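PDB 2QIP: protein of unknown function VPA0982 from Vibrio parahaemolyticus, which is of unknown function but carries a NYN domain of the PIN clan, and so may act as an RNA nuclease. Local coordinates for residues I14-Q19 and V73-M78; Q37-A42 and K46-A51; D101-A106 and S122-R127. All blocks are in the same frame, centred on the assembly; numbering follows the deposited sequence.

Interaction 1: residues I14-Q19 and V73-M78; sequences ILVDVQ and VGFEVM
F75 meets I14 and V16 through the far part of its ring. No hydrogen bond crosses between I14-Q19 and V73-M78, and the contact is small, about 101 Å² over both sides. The F75 side chain starts just past the end of helix 61-73. There G74 leaves helical geometry with positive phi, and the chain turns into strand 76-79. The CB of F75 does not point at the other segment. Its CG stands anti to the carbonyl carbon (chi1 -65°), and this carries the ring towards strand 10-17. CB, CG and the CD2 side of the ring meet nothing of I14-Q19. The contact begins at CE1, which lies 3.6 Å from CG2 of V16 and 4.0 Å from CG2 of I14. CZ, the tip of the ring, is 4.0 Å from the same CG2 of V16. The two aliphatic side chains approach differently. The I14 methyl sits at the ring edge, close to the ring plane, while the V16 methyl comes in obliquely. Both side chains cross F75 at about a right angle.

The domain has an alpha/beta fold with a parallel central sheet, as in PIN-type domains. Strand 46-55 runs between strands 10-17 and 76-79, so F75 reaches over an intervening strand. I14 and V16 point to the same face of the sheet, and L15 points away towards helix 95-105. On the F75 side, W39 of helix 35-42 packs edge-to-face with the ring, and I14 also touches F38.

Next along the first strand, D17 is the N-cap of helix 18-29, and its OD2 is hydrogen-bonded to S116 OG. PIN nucleases usually carry an active-site acidic residue at this strand end, but such a role for D17 is not established.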
loop_
_atom_site.group_PDB
_atom_site.type_symbol
_atom_site.label_atom_id
_atom_site.label_comp_id
_atom_site.label_asym_id
_atom_site.label_seq_id
_atom_site.Cartn_x
_atom_site.Cartn_y
_atom_site.Cartn_z
ATOM N N ILE A 14 -15.165 -5.708 5.655
ATOM C CA ILE A 14 -14.113 -6.315 6.470
ATOM C C ILE A 14 -12.938 -6.643 5.551
ATOM O O ILE A 14 -13.144 -7.196 4.470
ATOM C CB ILE A 14 -14.608 -7.611 7.159
ATOM C CG1 ILE A 14 -15.811 -7.337 8.066
ATOM C CG2 ILE A 14 -13.450 -8.240 7.967
ATOM C CD1 ILE A 14 -16.506 -8.583 8.553
ATOM N N LEU A 15 -11.725 -6.292 5.988
ATOM C CA LEU A 15 -10.495 -6.668 5.278
ATOM C C LEU A 15 -9.559 -7.295 6.298
ATOM O O LEU A 15 -9.186 -6.636 7.278
ATOM C CB LEU A 15 -9.802 -5.463 4.644
ATOM C CG LEU A 15 -10.557 -4.772 3.496
ATOM C CD1 LEU A 15 -11.534 -3.700 4.016
ATOM C CD2 LEU A 15 -9.544 -4.164 2.531
ATOM N N VAL A 16 -9.214 -8.565 6.079
ATOM C CA VAL A 16 -8.296 -9.279 6.976
ATOM C C VAL A 16 -6.922 -9.484 6.355
ATOM O O VAL A 16 -6.800 -10.069 5.287
ATOM C CB VAL A 16 -8.859 -10.656 7.400
ATOM C CG1 VAL A 16 -7.935 -11.283 8.443
ATOM C CG2 VAL A 16 -10.272 -10.515 7.969
ATOM N N ASP A 17 -5.903 -9.003 7.060
ATOM C CA ASP A 17 -4.514 -9.205 6.662
ATOM C C ASP A 17 -4.136 -10.565 7.286
ATOM O O ASP A 17 -3.634 -10.620 8.426
ATOM C CB ASP A 17 -3.726 -8.037 7.263
ATOM C CG ASP A 17 -2.262 -7.996 6.879
ATOM O OD1 ASP A 17 -1.733 -8.894 6.201
ATOM O OD2 ASP A 17 -1.625 -7.000 7.301
ATOM N N VAL A 18 -4.420 -11.662 6.565
ATOM C CA VAL A 18 -4.290 -13.007 7.135
ATOM C C VAL A 18 -2.868 -13.282 7.610
ATOM O O VAL A 18 -2.692 -13.865 8.674
ATOM C CB VAL A 18 -4.757 -14.088 6.111
ATOM C CG1 VAL A 18 -4.397 -15.506 6.569
ATOM C CG2 VAL A 18 -6.270 -13.963 5.843
ATOM N N GLN A 19 -1.868 -12.828 6.857
ATOM C CA GLN A 19 -0.468 -13.074 7.271
ATOM C C GLN A 19 -0.145 -12.358 8.593
ATOM O O GLN A 19 0.498 -12.931 9.479
ATOM C CB GLN A 19 0.515 -12.631 6.179
ATOM C CG GLN A 19 0.493 -13.505 4.928
ATOM C CD GLN A 19 1.031 -14.921 5.171
ATOM O OE1 GLN A 19 0.262 -15.854 5.417
ATOM N NE2 GLN A 19 2.359 -15.081 5.100
ATOM N N VAL A 73 -16.850 -19.464 6.273
ATOM C CA VAL A 73 -17.185 -18.458 7.285
ATOM C C VAL A 73 -17.922 -17.289 6.640
ATOM O O VAL A 73 -18.810 -16.675 7.256
ATOM C CB VAL A 73 -15.909 -17.964 8.000
ATOM C CG1 VAL A 73 -16.230 -16.776 8.917
ATOM C CG2 VAL A 73 -15.296 -19.108 8.821
ATOM N N GLY A 74 -17.543 -16.974 5.404
ATOM C CA GLY A 74 -18.186 -15.899 4.662
ATOM C C GLY A 74 -17.244 -14.987 3.897
ATOM O O GLY A 74 -17.698 -14.078 3.209
ATOM N N PHE A 75 -15.933 -15.219 4.016
ATOM C CA PHE A 75 -14.971 -14.361 3.314
ATOM C C PHE A 75 -14.823 -14.704 1.833
ATOM O O PHE A 75 -14.828 -15.887 1.463
ATOM C CB PHE A 75 -13.588 -14.475 3.948
ATOM C CG PHE A 75 -13.530 -13.963 5.345
ATOM C CD1 PHE A 75 -13.406 -12.595 5.589
ATOM C CD2 PHE A 75 -13.586 -14.837 6.429
ATOM C CE1 PHE A 75 -13.347 -12.108 6.884
ATOM C CE2 PHE A 75 -13.521 -14.348 7.745
ATOM C CZ PHE A 75 -13.412 -12.975 7.958
ATOM N N GLU A 76 -14.622 -13.690 0.991
ATOM C CA GLU A 76 -13.972 -13.924 -0.302
ATOM C C GLU A 76 -12.471 -13.982 0.001
ATOM O O GLU A 76 -11.924 -13.053 0.599
ATOM C CB GLU A 76 -14.269 -12.821 -1.323
ATOM C CG GLU A 76 -13.492 -13.075 -2.623
ATOM C CD GLU A 76 -13.794 -12.145 -3.794
ATOM O OE1 GLU A 76 -14.679 -11.269 -3.687
ATOM O OE2 GLU A 76 -13.126 -12.315 -4.853
ATOM N N VAL A 77 -11.819 -15.090 -0.350
ATOM C CA VAL A 77 -10.405 -15.243 -0.095
ATOM C C VAL A 77 -9.640 -14.684 -1.283
ATOM O O VAL A 77 -9.837 -15.122 -2.426
ATOM C CB VAL A 77 -10.027 -16.706 0.207
ATOM C CG1 VAL A 77 -8.522 -16.878 0.216
ATOM C CG2 VAL A 77 -10.640 -17.150 1.561
HETATM N N MSE A 78 -8.802 -13.684 -0.998
HETATM C CA MSE A 78 -8.004 -13.017 -2.015
HETATM C C MSE A 78 -6.593 -13.563 -1.917
HETATM O O MSE A 78 -5.881 -13.267 -0.963
HETATM C CB MSE A 78 -7.995 -11.497 -1.768
HETATM C CG MSE A 78 -9.387 -10.886 -1.622
HETATM SE SE MSE A 78 -10.388 -10.978 -3.277
HETATM C CE MSE A 78 -9.297 -9.696 -4.253
#

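Interaction 2: residues Q37-A42 and K46-A51; sequences QFWYVA and KEVVSA
W39 reaches from helix 35-42 to A51 and V48, and its indole makes the main part of this contact. Its CG is anti to the backbone N (chi1 -176°), which swings the six-membered ring towards the strand although CB itself does not point there. CZ3 of W39 lies 3.5 Å from CB of A51. The neighbouring CH2 of W39 is 3.7 Å from the same CB. The methyl thus sits by two adjacent ring atoms, approaching obliquely. V48 adds a looser touch: its CG1 is 4.2 Å from CH2 of W39. All of this is apolar, and no hydrogen bond joins the two segments.

A51 offers only its CB, which points towards the helix. S50 before it points away. The chain turns a corner at V49; V48 before the bend and A51 after it both face the helix.

A42 takes part through its backbone at the end of the helix. Its carbonyl O lies 3.6 Å from CG of K46, a van der Waals contact. The K46 chain bends at chi2 (-62°) and then runs extended. Its charged end serves another partner, as NZ makes a salt bridge with E10. The CB of A42 instead sits over a face of the F38 ring, 3.8 Å above its plane.

The two segments are the last helix and second strand of a beta-alpha-beta crossover that starts with strand 10-17. The connection between them is very short, and T43 OG1, in that connection, hydrogen-bonds back to W39 O. In the sheet, S50 pairs with I14 of strand 10-17 and A51 with E76 of strand 76-79. Helix 35-42 lies over the face where these three strands run side by side.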
loop_
_atom_site.group_PDB
_atom_site.type_symbol
_atom_site.label_atom_id
_atom_site.label_comp_id
_atom_site.label_asym_id
_atom_site.label_seq_id
_atom_site.Cartn_x
_atom_site.Cartn_y
_atom_site.Cartn_z
ATOM N N GLN A 37 -15.425 -17.019 15.474
ATOM C CA GLN A 37 -15.764 -16.103 16.569
ATOM C C GLN A 37 -15.682 -14.661 16.080
ATOM O O GLN A 37 -16.550 -13.851 16.391
ATOM C CB GLN A 37 -14.815 -16.305 17.768
ATOM C CG GLN A 37 -15.293 -15.636 19.068
ATOM C CD GLN A 37 -16.560 -16.290 19.607
ATOM O OE1 GLN A 37 -16.948 -17.386 19.168
ATOM N NE2 GLN A 37 -17.199 -15.643 20.574
ATOM N N PHE A 38 -14.611 -14.348 15.352
ATOM C CA PHE A 38 -14.485 -13.006 14.805
ATOM C C PHE A 38 -15.689 -12.657 13.917
ATOM O O PHE A 38 -16.272 -11.586 14.065
ATOM C CB PHE A 38 -13.171 -12.828 14.027
ATOM C CG PHE A 38 -13.160 -11.569 13.203
ATOM C CD1 PHE A 38 -12.937 -10.338 13.812
ATOM C CD2 PHE A 38 -13.409 -11.621 11.843
ATOM C CE1 PHE A 38 -12.966 -9.165 13.077
ATOM C CE2 PHE A 38 -13.460 -10.443 11.092
ATOM C CZ PHE A 38 -13.240 -9.217 11.716
ATOM N N TRP A 39 -16.040 -13.530 12.962
ATOM C CA TRP A 39 -17.186 -13.224 12.077
ATOM C C TRP A 39 -18.446 -13.012 12.896
ATOM O O TRP A 39 -19.208 -12.045 12.691
ATOM C CB TRP A 39 -17.405 -14.361 11.071
ATOM C CG TRP A 39 -18.477 -14.064 10.094
ATOM C CD1 TRP A 39 -19.827 -14.224 10.275
ATOM C CD2 TRP A 39 -18.311 -13.533 8.775
ATOM N NE1 TRP A 39 -20.506 -13.815 9.154
ATOM C CE2 TRP A 39 -19.599 -13.392 8.215
ATOM C CE3 TRP A 39 -17.195 -13.167 8.009
ATOM C CZ2 TRP A 39 -19.798 -12.897 6.924
ATOM C CZ3 TRP A 39 -17.399 -12.677 6.727
ATOM C CH2 TRP A 39 -18.691 -12.548 6.200
ATOM N N TYR A 40 -18.678 -13.938 13.825
ATOM C CA TYR A 40 -19.852 -13.864 14.675
ATOM C C TYR A 40 -19.977 -12.504 15.376
ATOM O O TYR A 40 -21.028 -11.873 15.330
ATOM C CB TYR A 40 -19.788 -15.015 15.695
ATOM C CG TYR A 40 -20.612 -14.853 16.962
ATOM C CD1 TYR A 40 -21.980 -14.572 16.924
ATOM C CD2 TYR A 40 -20.004 -15.024 18.207
ATOM C CE1 TYR A 40 -22.718 -14.432 18.103
ATOM C CE2 TYR A 40 -20.731 -14.911 19.378
ATOM C CZ TYR A 40 -22.075 -14.593 19.319
ATOM O OH TYR A 40 -22.788 -14.482 20.488
ATOM N N VAL A 41 -18.911 -12.066 16.034
ATOM C CA VAL A 41 -18.958 -10.836 16.794
ATOM C C VAL A 41 -19.001 -9.607 15.883
ATOM O O VAL A 41 -19.855 -8.712 16.071
ATOM C CB VAL A 41 -17.784 -10.756 17.776
ATOM C CG1 VAL A 41 -17.796 -9.427 18.487
ATOM C CG2 VAL A 41 -17.892 -11.887 18.779
ATOM N N ALA A 42 -18.105 -9.556 14.894
ATOM C CA ALA A 42 -17.956 -8.343 14.097
ATOM C C ALA A 42 -19.192 -8.031 13.265
ATOM O O ALA A 42 -19.468 -6.868 12.966
ATOM C CB ALA A 42 -16.748 -8.434 13.218
ATOM N N LYS A 46 -25.081 -6.135 11.668
ATOM C CA LYS A 46 -24.444 -5.366 10.593
ATOM C C LYS A 46 -24.858 -5.905 9.247
ATOM O O LYS A 46 -25.168 -7.093 9.114
ATOM C CB LYS A 46 -22.916 -5.418 10.723
ATOM C CG LYS A 46 -22.386 -5.034 12.084
ATOM C CD LYS A 46 -22.743 -3.574 12.432
ATOM C CE LYS A 46 -22.479 -3.305 13.907
ATOM N NZ LYS A 46 -22.943 -1.936 14.273
ATOM N N GLU A 47 -24.873 -5.009 8.251
ATOM C CA GLU A 47 -25.002 -5.424 6.863
ATOM C C GLU A 47 -23.601 -5.566 6.280
ATOM O O GLU A 47 -22.850 -4.588 6.164
ATOM C CB GLU A 47 -25.823 -4.419 6.048
ATOM C CG GLU A 47 -25.902 -4.828 4.571
ATOM C CD GLU A 47 -26.656 -3.845 3.698
ATOM O OE1 GLU A 47 -27.314 -2.939 4.240
ATOM O OE2 GLU A 47 -26.566 -3.993 2.456
ATOM N N VAL A 48 -23.239 -6.791 5.929
ATOM C CA VAL A 48 -21.895 -7.048 5.440
ATOM C C VAL A 48 -21.899 -6.794 3.936
ATOM O O VAL A 48 -22.415 -7.596 3.150
ATOM C CB VAL A 48 -21.419 -8.478 5.753
ATOM C CG1 VAL A 48 -20.015 -8.678 5.231
ATOM C CG2 VAL A 48 -21.512 -8.735 7.240
ATOM N N VAL A 49 -21.357 -5.646 3.547
ATOM C CA VAL A 49 -21.301 -5.292 2.130
ATOM C C VAL A 49 -20.179 -6.042 1.429
ATOM O O VAL A 49 -20.293 -6.413 0.269
ATOM C CB VAL A 49 -21.157 -3.766 1.974
ATOM C CG1 VAL A 49 -20.909 -3.371 0.515
ATOM C CG2 VAL A 49 -22.395 -3.055 2.546
ATOM N N SER A 50 -19.080 -6.246 2.144
ATOM C CA SER A 50 -17.903 -6.885 1.584
ATOM C C SER A 50 -17.108 -7.488 2.718
ATOM O O SER A 50 -17.023 -6.892 3.802
ATOM C CB SER A 50 -17.043 -5.839 0.851
ATOM O OG SER A 50 -15.863 -6.406 0.310
ATOM N N ALA A 51 -16.527 -8.660 2.479
ATOM C CA ALA A 51 -15.656 -9.284 3.467
ATOM C C ALA A 51 -14.595 -10.068 2.728
ATOM O O ALA A 51 -14.892 -11.060 2.042
ATOM C CB ALA A 51 -16.438 -10.177 4.423
#

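Interaction 3: residues D101-A106 and S122-R127; sequences DAIEIA and SLLVER. With EDO (1,2-ethanediol), chain E; EDO (1,2-ethanediol), chain D.
A102 and I103 pack against L124, and this apolar contact joins the two helices. L124 CG is anti to the backbone N (chi1 166°), which turns both methyls towards helix 95-105. CD2 of L124 lies 3.7 Å from CB of A102, and CD1 of L124 is 3.8 Å from the same CB. CD1 also meets CG1 of I103 at 3.8 Å. The I103 and L124 side chains lie alongside one another and run opposite ways. I103 CD1 then touches the aliphatic part of R127, at CG, 4.2 Å away.

Polar groups act elsewhere. Beyond CG the R127 chain turns from D101-A106 to the second subunit, where its NH1 forms salt bridges with E104 and D101. The same two bridges form in the reverse direction, so each R127 reaches two acids of the other subunit.

Two ethanediols, probably from the crystallisation liquor, bind the acids. O1 of one donates a hydrogen bond to E126 OE1 (3.0 Å); O1 of the other makes a weak one to E104 OE2.

The helix segments run nearly parallel, 10° apart, with axes 10.4 Å from each other. Helix 95-105 rests on L15 of strand 10-17, and V125 of helix 122-132 packs on L149 of helix 147-152.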
loop_
_atom_site.group_PDB
_atom_site.type_symbol
_atom_site.label_atom_id
_atom_site.label_comp_id
_atom_site.label_asym_id
_atom_site.label_seq_id
_atom_site.Cartn_x
_atom_site.Cartn_y
_atom_site.Cartn_z
ATOM N N ASP A 101 -8.197 -1.777 -2.135
ATOM C CA ASP A 101 -9.562 -2.260 -1.926
ATOM C C ASP A 101 -10.295 -1.486 -0.828
ATOM O O ASP A 101 -11.513 -1.265 -0.943
ATOM C CB ASP A 101 -9.549 -3.765 -1.599
ATOM C CG ASP A 101 -9.284 -4.640 -2.815
ATOM O OD1 ASP A 101 -9.265 -4.129 -3.969
ATOM O OD2 ASP A 101 -9.123 -5.870 -2.590
ATOM N N ALA A 102 -9.581 -1.099 0.230
ATOM C CA ALA A 102 -10.222 -0.403 1.334
ATOM C C ALA A 102 -10.721 0.962 0.860
ATOM O O ALA A 102 -11.830 1.370 1.192
ATOM C CB ALA A 102 -9.262 -0.244 2.491
ATOM N N ILE A 103 -9.900 1.671 0.082
ATOM C CA ILE A 103 -10.382 2.958 -0.469
ATOM C C ILE A 103 -11.544 2.778 -1.432
ATOM O O ILE A 103 -12.502 3.575 -1.425
ATOM C CB ILE A 103 -9.259 3.713 -1.172
ATOM C CG1 ILE A 103 -8.330 4.284 -0.126
ATOM C CG2 ILE A 103 -9.808 4.823 -2.107
ATOM C CD1 ILE A 103 -8.967 5.377 0.810
ATOM N N GLU A 104 -11.477 1.735 -2.267
ATOM C CA GLU A 104 -12.575 1.465 -3.182
ATOM C C GLU A 104 -13.904 1.188 -2.469
ATOM O O GLU A 104 -14.971 1.599 -2.942
ATOM C CB GLU A 104 -12.221 0.328 -4.143
ATOM C CG GLU A 104 -11.435 0.794 -5.337
ATOM C CD GLU A 104 -11.102 -0.355 -6.263
ATOM O OE1 GLU A 104 -9.960 -0.392 -6.758
ATOM O OE2 GLU A 104 -11.966 -1.241 -6.449
ATOM N N ILE A 105 -13.862 0.474 -1.349
ATOM C CA ILE A 105 -15.103 0.079 -0.693
ATOM C C ILE A 105 -15.625 1.155 0.261
ATOM O O ILE A 105 -16.807 1.165 0.573
ATOM C CB ILE A 105 -14.951 -1.311 0.011
ATOM C CG1 ILE A 105 -16.323 -1.962 0.256
ATOM C CG2 ILE A 105 -14.163 -1.189 1.331
ATOM C CD1 ILE A 105 -17.044 -2.395 -0.982
ATOM N N ALA A 106 -14.746 2.047 0.719
ATOM C CA ALA A 106 -15.155 3.081 1.686
ATOM C C ALA A 106 -16.463 3.831 1.333
ATOM O O ALA A 106 -17.311 4.026 2.196
ATOM C CB ALA A 106 -14.021 4.072 1.936
ATOM N N SER A 122 -1.948 3.112 9.122
ATOM C CA SER A 122 -2.412 4.379 9.698
ATOM C C SER A 122 -2.746 5.385 8.603
ATOM O O SER A 122 -3.728 6.134 8.732
ATOM C CB SER A 122 -1.350 4.987 10.621
ATOM O OG SER A 122 -1.086 4.074 11.661
ATOM N N LEU A 123 -1.932 5.421 7.542
ATOM C CA LEU A 123 -2.201 6.381 6.476
ATOM C C LEU A 123 -3.507 6.071 5.759
ATOM O O LEU A 123 -4.219 6.985 5.294
ATOM C CB LEU A 123 -1.063 6.452 5.464
ATOM C CG LEU A 123 0.142 7.326 5.860
ATOM C CD1 LEU A 123 0.907 6.744 7.041
ATOM C CD2 LEU A 123 1.068 7.511 4.672
ATOM N N LEU A 124 -3.822 4.784 5.674
ATOM C CA LEU A 124 -5.067 4.348 5.033
ATOM C C LEU A 124 -6.274 4.715 5.891
ATOM O O LEU A 124 -7.284 5.227 5.375
ATOM C CB LEU A 124 -5.019 2.840 4.773
ATOM C CG LEU A 124 -6.349 2.167 4.411
ATOM C CD1 LEU A 124 -6.939 2.718 3.103
ATOM C CD2 LEU A 124 -6.139 0.647 4.363
ATOM N N VAL A 125 -6.169 4.481 7.204
ATOM C CA VAL A 125 -7.250 4.852 8.112
ATOM C C VAL A 125 -7.524 6.359 7.993
ATOM O O VAL A 125 -8.680 6.788 7.826
ATOM C CB VAL A 125 -6.886 4.453 9.557
ATOM C CG1 VAL A 125 -7.854 5.071 10.560
ATOM C CG2 VAL A 125 -6.808 2.909 9.671
ATOM N N GLU A 126 -6.462 7.157 8.070
ATOM C CA GLU A 126 -6.590 8.613 7.965
ATOM C C GLU A 126 -7.270 8.997 6.648
ATOM O O GLU A 126 -8.130 9.869 6.629
ATOM C CB GLU A 126 -5.216 9.276 8.074
ATOM C CG GLU A 126 -5.188 10.774 7.818
ATOM C CD GLU A 126 -3.770 11.315 7.839
ATOM O OE1 GLU A 126 -2.976 10.976 6.929
ATOM O OE2 GLU A 126 -3.455 12.052 8.788
ATOM N N ARG A 127 -6.883 8.368 5.542
ATOM C CA ARG A 127 -7.422 8.766 4.234
ATOM C C ARG A 127 -8.905 8.407 4.121
ATOM O O ARG A 127 -9.686 9.151 3.522
ATOM C CB ARG A 127 -6.630 8.119 3.102
ATOM C CG ARG A 127 -6.774 8.851 1.770
ATOM C CD ARG A 127 -6.133 10.243 1.765
ATOM N NE ARG A 127 -4.715 10.219 2.131
ATOM C CZ ARG A 127 -3.700 10.217 1.258
ATOM N NH1 ARG A 127 -3.926 10.224 -0.041
ATOM N NH2 ARG A 127 -2.443 10.147 1.691
HETATM C C1 EDO E . -1.335 8.904 9.650
HETATM O O1 EDO E . -0.836 9.904 8.749
HETATM C C2 EDO E . -0.292 8.727 10.741
HETATM O O2 EDO E . -0.202 9.959 11.469
HETATM C C1 EDO D . -11.434 -2.308 -9.147
HETATM O O1 EDO D . -11.473 -3.384 -8.208
HETATM C C2 EDO D . -11.779 -2.742 -10.559
HETATM O O2 EDO D . -10.574 -2.760 -11.333
#

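How the interactions relate
Interaction 1 is the buried one, near the centre of the chain. Interaction 2 lies towards the surface, and interaction 3 is partly buried at the subunit interface. None has a hydrogen bond between its segments, and side-chain packing is apolar in all three. They differ in what surrounds them: sheet pairing for interactions 1 and 2, intersubunit salt bridges for interaction 3. Interaction 2 is nested in the chain loop that interaction 1 closes. The two share strands of one sheet and touch directly, as where V73 CG1 packs 3.4 Å from W39 CB. Interaction 3 sits on the other sheet face, where D101 and A102 meet L15 and I105 meets S50.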